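Local coordinates for protein beta-galactosidase (Marinomonas sp. ef1, PDB 6Y2K) that hydrolyses beta-galactosides as a cold-active, hexameric family GH42 enzyme from an Antarctic bacterium, releasing terminal non-reducing galactose residues, at residues A[74-88]-A[100-113]. Numbering follows the deposited sequence.
Sequences TATPPKWLVDRHPSM and FGSRRHYTFASLEY
Met88 lays its methyl on the ring of Tyr113: CE stands 3.7 Å from the ring centroid and 22° off the normal, a CH-pi contact over the face, while SD approaches the ring obliquely, in a Met-aromatic contact. The same methyl also reaches Tyr106 CB at 4.0 Å, and Leu81 CD2 and Pro77 CB pack against the Tyr113 ring. CG of Tyr113 is anti to the backbone N (chi1 -174°), which sends the ring inward from the first turn of its helix until OH donates to Thr74 O at 2.6 Å, with that oxygen at the ring edge, near its plane, although OH is tilted from the carbonyl plane. A phenylalanine in place of Tyr113 would probably keep the CH-pi contact with Met88 but leave Thr74 O without this donor. Backbone hydrogen bonds tie both ends of 74-88 to the other segment, Arg104 N to Ala75 O and Thr107 N to Met88 O.

Phe100 is held by Lys79, whose CB sits 3.7 Å from the ring centroid with CD over the same face; the chain runs on past the ring, and NZ makes salt bridges to Asp83 and to Glu194 of the second subunit and a hydrogen bond to the backbone O of Glu192 of that subunit. Phe100 CD1 lies over one face of the His105 ring, near its rim, and His105 donates from NE2 to Pro77 O at 2.9 Å, nearly straight (169°) and on a carbonyl lone pair. At the more exposed end, His85 ND1 donates to Glu112 OE1 at 2.6 Å on the anti side of the carboxylate, somewhat tilted out of its plane, though OE1 lies near the plane of the His85 ring; His85 NE2 hydrogen-bonds to Glu116 OE2.

The contact belongs to the loop region after barrel strand 67-71 of the TIM barrel, folding the short helix 79-84 against the start of helix 111-128, where Ser110 is the N-cap and its OG accepts from Tyr113 N. Trp39 of helix 39-42 and Phe222 of helix 205-233 also pack on Tyr113.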
loop_
_atom_site.group_PDB
_atom_site.type_symbol
_atom_site.label_atom_id
_atom_site.label_comp_id
_atom_site.label_asym_id
_atom_site.label_seq_id
_atom_site.Cartn_x
_atom_site.Cartn_y
_atom_site.Cartn_z
ATOM N N THR A 74 -25.271 -46.476 -14.330
ATOM C CA THR A 74 -26.507 -45.761 -14.004
ATOM C C THR A 74 -26.364 -44.234 -13.839
ATOM O O THR A 74 -27.375 -43.539 -13.701
ATOM C CB THR A 74 -27.170 -46.356 -12.745
ATOM O OG1 THR A 74 -26.245 -46.356 -11.656
ATOM C CG2 THR A 74 -27.627 -47.781 -12.998
ATOM N N ALA A 75 -25.137 -43.715 -13.868
ATOM C CA ALA A 75 -24.901 -42.267 -13.806
ATOM C C ALA A 75 -25.336 -41.555 -15.071
ATOM O O ALA A 75 -25.686 -40.371 -15.023
ATOM C CB ALA A 75 -23.426 -41.978 -13.546
ATOM N N THR A 76 -25.288 -42.268 -16.196
ATOM C CA THR A 76 -25.541 -41.704 -17.514
ATOM C C THR A 76 -26.486 -42.598 -18.330
ATOM O O THR A 76 -26.057 -43.251 -19.280
ATOM C CB THR A 76 -24.213 -41.476 -18.277
ATOM O OG1 THR A 76 -23.344 -42.600 -18.114
ATOM C CG2 THR A 76 -23.504 -40.249 -17.750
ATOM N N PRO A 77 -27.788 -42.626 -17.964
ATOM C CA PRO A 77 -28.741 -43.401 -18.768
ATOM C C PRO A 77 -28.976 -42.766 -20.151
ATOM O O PRO A 77 -28.797 -41.546 -20.300
ATOM C CB PRO A 77 -30.019 -43.382 -17.926
ATOM C CG PRO A 77 -29.917 -42.123 -17.124
ATOM C CD PRO A 77 -28.451 -41.965 -16.822
ATOM N N PRO A 78 -29.355 -43.583 -21.161
ATOM C CA PRO A 78 -29.471 -43.049 -22.523
ATOM C C PRO A 78 -30.706 -42.182 -22.744
ATOM O O PRO A 78 -31.660 -42.256 -21.969
ATOM C CB PRO A 78 -29.547 -44.308 -23.410
ATOM C CG PRO A 78 -29.419 -45.486 -22.509
ATOM C CD PRO A 78 -29.673 -45.020 -21.106
ATOM N N LYS A 79 -30.695 -41.409 -23.830
ATOM C CA LYS A 79 -31.783 -40.474 -24.125
ATOM C C LYS A 79 -33.124 -41.176 -24.368
ATOM O O LYS A 79 -34.172 -40.672 -23.948
ATOM C CB LYS A 79 -31.438 -39.598 -25.328
ATOM C CG LYS A 79 -32.446 -38.488 -25.642
ATOM C CD LYS A 79 -32.866 -37.675 -24.420
ATOM C CE LYS A 79 -33.231 -36.236 -24.793
ATOM N NZ LYS A 79 -34.338 -36.177 -25.789
ATOM N N TRP A 80 -33.100 -42.343 -25.024
ATOM C CA TRP A 80 -34.341 -43.103 -25.216
ATOM C C TRP A 80 -35.020 -43.435 -23.881
ATOM O O TRP A 80 -36.244 -43.420 -23.781
ATOM C CB TRP A 80 -34.126 -44.370 -26.061
ATOM C CG TRP A 80 -33.233 -45.423 -25.478
ATOM C CD1 TRP A 80 -31.957 -45.690 -25.855
ATOM C CD2 TRP A 80 -33.551 -46.371 -24.446
ATOM N NE1 TRP A 80 -31.450 -46.737 -25.127
ATOM C CE2 TRP A 80 -32.407 -47.174 -24.253
ATOM C CE3 TRP A 80 -34.692 -46.632 -23.677
ATOM C CZ2 TRP A 80 -32.367 -48.206 -23.308
ATOM C CZ3 TRP A 80 -34.653 -47.655 -22.742
ATOM C CH2 TRP A 80 -33.497 -48.430 -22.566
ATOM N N LEU A 81 -34.221 -43.711 -22.853
ATOM C CA LEU A 81 -34.755 -44.042 -21.525
ATOM C C LEU A 81 -35.328 -42.789 -20.835
ATOM O O LEU A 81 -36.421 -42.828 -20.273
ATOM C CB LEU A 81 -33.661 -44.724 -20.684
ATOM C CG LEU A 81 -34.043 -45.365 -19.342
ATOM C CD1 LEU A 81 -33.025 -46.431 -18.949
ATOM C CD2 LEU A 81 -34.167 -44.328 -18.228
ATOM N N VAL A 82 -34.598 -41.679 -20.916
ATOM C CA VAL A 82 -35.077 -40.378 -20.413
ATOM C C VAL A 82 -36.420 -40.003 -21.058
ATOM O O VAL A 82 -37.354 -39.602 -20.360
ATOM C CB VAL A 82 -34.024 -39.253 -20.637
ATOM C CG1 VAL A 82 -34.600 -37.869 -20.338
ATOM C CG2 VAL A 82 -32.772 -39.508 -19.792
ATOM N N ASP A 83 -36.515 -40.157 -22.378
ATOM C CA ASP A 83 -37.741 -39.824 -23.104
ATOM C C ASP A 83 -38.932 -40.693 -22.661
ATOM O O ASP A 83 -40.067 -40.223 -22.642
ATOM C CB ASP A 83 -37.533 -39.945 -24.624
ATOM C CG ASP A 83 -36.631 -38.857 -25.195
ATOM O OD1 ASP A 83 -36.402 -37.832 -24.523
ATOM O OD2 ASP A 83 -36.145 -39.025 -26.332
ATOM N N ARG A 84 -38.662 -41.948 -22.303
ATOM C CA ARG A 84 -39.695 -42.843 -21.757
ATOM C C ARG A 84 -40.149 -42.507 -20.337
ATOM O O ARG A 84 -41.256 -42.876 -19.956
ATOM C CB ARG A 84 -39.212 -44.292 -21.765
ATOM C CG ARG A 84 -39.223 -44.928 -23.135
ATOM C CD ARG A 84 -38.740 -46.367 -23.052
ATOM N NE ARG A 84 -39.045 -47.078 -24.287
ATOM C CZ ARG A 84 -39.075 -48.402 -24.415
ATOM N NH1 ARG A 84 -38.800 -49.213 -23.385
ATOM N NH2 ARG A 84 -39.376 -48.922 -25.599
ATOM N N HIS A 85 -39.297 -41.840 -19.558
ATOM C CA HIS A 85 -39.573 -41.569 -18.150
ATOM C C HIS A 85 -39.317 -40.101 -17.796
ATOM O O HIS A 85 -38.385 -39.800 -17.055
ATOM C CB HIS A 85 -38.716 -42.483 -17.269
ATOM C CG HIS A 85 -38.910 -43.941 -17.542
ATOM N ND1 HIS A 85 -40.039 -44.629 -17.150
ATOM C CD2 HIS A 85 -38.117 -44.842 -18.168
ATOM C CE1 HIS A 85 -39.932 -45.891 -17.525
ATOM N NE2 HIS A 85 -38.769 -46.049 -18.134
ATOM N N PRO A 86 -40.154 -39.177 -18.304
ATOM C CA PRO A 86 -39.968 -37.745 -17.994
ATOM C C PRO A 86 -39.982 -37.397 -16.500
ATOM O O PRO A 86 -39.313 -36.438 -16.094
ATOM C CB PRO A 86 -41.144 -37.062 -18.716
ATOM C CG PRO A 86 -42.137 -38.150 -18.974
ATOM C CD PRO A 86 -41.332 -39.402 -19.160
ATOM N N SER A 87 -40.708 -38.174 -15.695
ATOM C CA SER A 87 -40.713 -37.989 -14.238
ATOM C C SER A 87 -39.379 -38.337 -13.537
ATOM O O SER A 87 -39.240 -38.076 -12.330
ATOM C CB SER A 87 -41.838 -38.811 -13.600
ATOM O OG SER A 87 -41.553 -40.206 -13.642
ATOM N N MET A 88 -38.428 -38.952 -14.254
ATOM C CA MET A 88 -37.105 -39.241 -13.689
ATOM C C MET A 88 -36.204 -38.010 -13.584
ATOM O O MET A 88 -35.251 -38.021 -12.819
ATOM C CB MET A 88 -36.369 -40.350 -14.481
ATOM C CG MET A 88 -35.603 -39.896 -15.712
ATOM S SD MET A 88 -34.949 -41.266 -16.685
ATOM C CE MET A 88 -33.278 -41.323 -16.040
ATOM N N PHE A 100 -31.069 -34.004 -20.121
ATOM C CA PHE A 100 -30.076 -34.777 -20.869
ATOM C C PHE A 100 -29.119 -33.878 -21.666
ATOM O O PHE A 100 -29.479 -32.764 -22.078
ATOM C CB PHE A 100 -30.810 -35.727 -21.832
ATOM C CG PHE A 100 -29.920 -36.734 -22.515
ATOM C CD1 PHE A 100 -29.676 -37.977 -21.941
ATOM C CD2 PHE A 100 -29.350 -36.448 -23.743
ATOM C CE1 PHE A 100 -28.851 -38.907 -22.567
ATOM C CE2 PHE A 100 -28.516 -37.373 -24.373
ATOM C CZ PHE A 100 -28.273 -38.602 -23.786
ATOM N N GLY A 101 -27.919 -34.406 -21.914
ATOM C CA GLY A 101 -26.875 -33.744 -22.695
ATOM C C GLY A 101 -25.527 -33.636 -21.999
ATOM O O GLY A 101 -24.541 -33.212 -22.627
ATOM N N SER A 102 -25.497 -33.985 -20.703
ATOM C CA SER A 102 -24.283 -34.039 -19.901
ATOM C C SER A 102 -24.306 -35.383 -19.150
ATOM O O SER A 102 -24.323 -36.442 -19.807
ATOM C CB SER A 102 -24.182 -32.794 -18.982
ATOM O OG SER A 102 -25.215 -32.740 -17.999
ATOM N N ARG A 103 -24.311 -35.363 -17.820
ATOM C CA ARG A 103 -24.410 -36.595 -17.022
ATOM C C ARG A 103 -25.208 -36.338 -15.752
ATOM O O ARG A 103 -25.494 -35.186 -15.427
ATOM C CB ARG A 103 -23.011 -37.150 -16.678
ATOM C CG ARG A 103 -22.090 -36.194 -15.921
ATOM C CD ARG A 103 -20.793 -36.884 -15.506
ATOM N NE ARG A 103 -19.850 -35.960 -14.871
ATOM C CZ ARG A 103 -18.572 -36.237 -14.592
ATOM N NH1 ARG A 103 -18.022 -37.420 -14.892
ATOM N NH2 ARG A 103 -17.826 -35.304 -14.008
ATOM N N ARG A 104 -25.556 -37.426 -15.055
ATOM C CA ARG A 104 -26.278 -37.394 -13.777
ATOM C C ARG A 104 -27.696 -36.796 -13.874
ATOM O O ARG A 104 -28.212 -36.214 -12.916
ATOM C CB ARG A 104 -25.440 -36.694 -12.687
ATOM C CG ARG A 104 -24.122 -37.404 -12.354
ATOM C CD ARG A 104 -23.736 -37.183 -10.887
ATOM N NE ARG A 104 -24.862 -37.596 -10.073
ATOM C CZ ARG A 104 -25.170 -38.860 -9.805
ATOM N NH1 ARG A 104 -24.387 -39.865 -10.192
ATOM N NH2 ARG A 104 -26.265 -39.122 -9.118
ATOM N N HIS A 105 -28.338 -37.034 -15.013
ATOM C CA HIS A 105 -29.701 -36.532 -15.311
ATOM C C HIS A 105 -30.792 -37.461 -14.760
ATOM O O HIS A 105 -31.532 -38.107 -15.502
ATOM C CB HIS A 105 -29.886 -36.291 -16.825
ATOM C CG HIS A 105 -29.176 -37.292 -17.681
ATOM N ND1 HIS A 105 -27.882 -37.099 -18.112
ATOM C CD2 HIS A 105 -29.548 -38.514 -18.133
ATOM C CE1 HIS A 105 -27.499 -38.143 -18.824
ATOM N NE2 HIS A 105 -28.491 -39.017 -18.853
ATOM N N TYR A 106 -30.879 -37.518 -13.437
ATOM C CA TYR A 106 -31.986 -38.160 -12.748
ATOM C C TYR A 106 -32.082 -37.643 -11.321
ATOM O O TYR A 106 -31.082 -37.182 -10.751
ATOM C CB TYR A 106 -31.827 -39.690 -12.730
ATOM C CG TYR A 106 -30.629 -40.231 -11.961
ATOM C CD1 TYR A 106 -30.709 -40.495 -10.589
ATOM C CD2 TYR A 106 -29.425 -40.520 -12.611
ATOM C CE1 TYR A 106 -29.621 -41.006 -9.882
ATOM C CE2 TYR A 106 -28.330 -41.016 -11.914
ATOM C CZ TYR A 106 -28.434 -41.266 -10.552
ATOM O OH TYR A 106 -27.350 -41.771 -9.868
ATOM N N THR A 107 -33.279 -37.718 -10.752
ATOM C CA THR A 107 -33.435 -37.557 -9.311
ATOM C C THR A 107 -33.433 -38.937 -8.664
ATOM O O THR A 107 -34.057 -39.875 -9.177
ATOM C CB THR A 107 -34.681 -36.765 -8.871
ATOM O OG1 THR A 107 -34.889 -36.975 -7.464
ATOM C CG2 THR A 107 -35.949 -37.162 -9.642
ATOM N N PHE A 108 -32.735 -39.038 -7.531
ATOM C CA PHE A 108 -32.677 -40.265 -6.721
ATOM C C PHE A 108 -34.063 -40.708 -6.216
ATOM O O PHE A 108 -34.245 -41.879 -5.843
ATOM C CB PHE A 108 -31.767 -40.056 -5.501
ATOM C CG PHE A 108 -30.309 -39.938 -5.830
ATOM C CD1 PHE A 108 -29.536 -41.076 -5.982
ATOM C CD2 PHE A 108 -29.693 -38.688 -5.958
ATOM C CE1 PHE A 108 -28.183 -40.990 -6.270
ATOM C CE2 PHE A 108 -28.343 -38.594 -6.250
ATOM C CZ PHE A 108 -27.585 -39.747 -6.403
ATOM N N ALA A 109 -35.031 -39.781 -6.181
ATOM C CA ALA A 109 -36.399 -40.091 -5.745
ATOM C C ALA A 109 -37.247 -40.813 -6.793
ATOM O O ALA A 109 -38.323 -41.316 -6.454
ATOM C CB ALA A 109 -37.117 -38.822 -5.289
ATOM N N SER A 110 -36.784 -40.852 -8.047
ATOM C CA SER A 110 -37.560 -41.426 -9.143
ATOM C C SER A 110 -37.684 -42.935 -8.998
ATOM O O SER A 110 -36.703 -43.653 -9.134
ATOM C CB SER A 110 -36.917 -41.116 -10.494
ATOM O OG SER A 110 -37.636 -41.741 -11.548
ATOM N N LEU A 111 -38.898 -43.409 -8.741
ATOM C CA LEU A 111 -39.149 -44.845 -8.614
ATOM C C LEU A 111 -39.088 -45.550 -9.978
ATOM O O LEU A 111 -38.630 -46.703 -10.069
ATOM C CB LEU A 111 -40.486 -45.089 -7.922
ATOM C CG LEU A 111 -40.628 -44.463 -6.528
ATOM C CD1 LEU A 111 -41.983 -44.828 -5.933
ATOM C CD2 LEU A 111 -39.501 -44.897 -5.591
ATOM N N GLU A 112 -39.514 -44.849 -11.033
ATOM C CA GLU A 112 -39.414 -45.377 -12.390
ATOM C C GLU A 112 -37.955 -45.634 -12.780
ATOM O O GLU A 112 -37.640 -46.697 -13.310
ATOM C CB GLU A 112 -40.090 -44.448 -13.413
ATOM C CG GLU A 112 -41.612 -44.364 -13.289
ATOM C CD GLU A 112 -42.285 -43.598 -14.430
ATOM O OE1 GLU A 112 -41.660 -43.373 -15.494
ATOM O OE2 GLU A 112 -43.468 -43.225 -14.281
ATOM N N TYR A 113 -37.057 -44.679 -12.515
ATOM C CA TYR A 113 -35.647 -44.898 -12.861
ATOM C C TYR A 113 -35.019 -45.985 -11.977
ATOM O O TYR A 113 -34.184 -46.748 -12.444
ATOM C CB TYR A 113 -34.810 -43.607 -12.826
ATOM C CG TYR A 113 -33.387 -43.824 -13.320
ATOM C CD1 TYR A 113 -33.149 -44.460 -14.540
ATOM C CD2 TYR A 113 -32.285 -43.426 -12.562
ATOM C CE1 TYR A 113 -31.858 -44.686 -15.000
ATOM C CE2 TYR A 113 -30.984 -43.637 -13.017
ATOM C CZ TYR A 113 -30.782 -44.271 -14.239
ATOM O OH TYR A 113 -29.530 -44.499 -14.713
HETATM O O HOH W 1 -42.805 -44.471 -17.664
HETATM O O HOH W 2 -42.307 -40.782 -16.253
HETATM O O HOH W 3 -40.325 -41.657 -11.452
#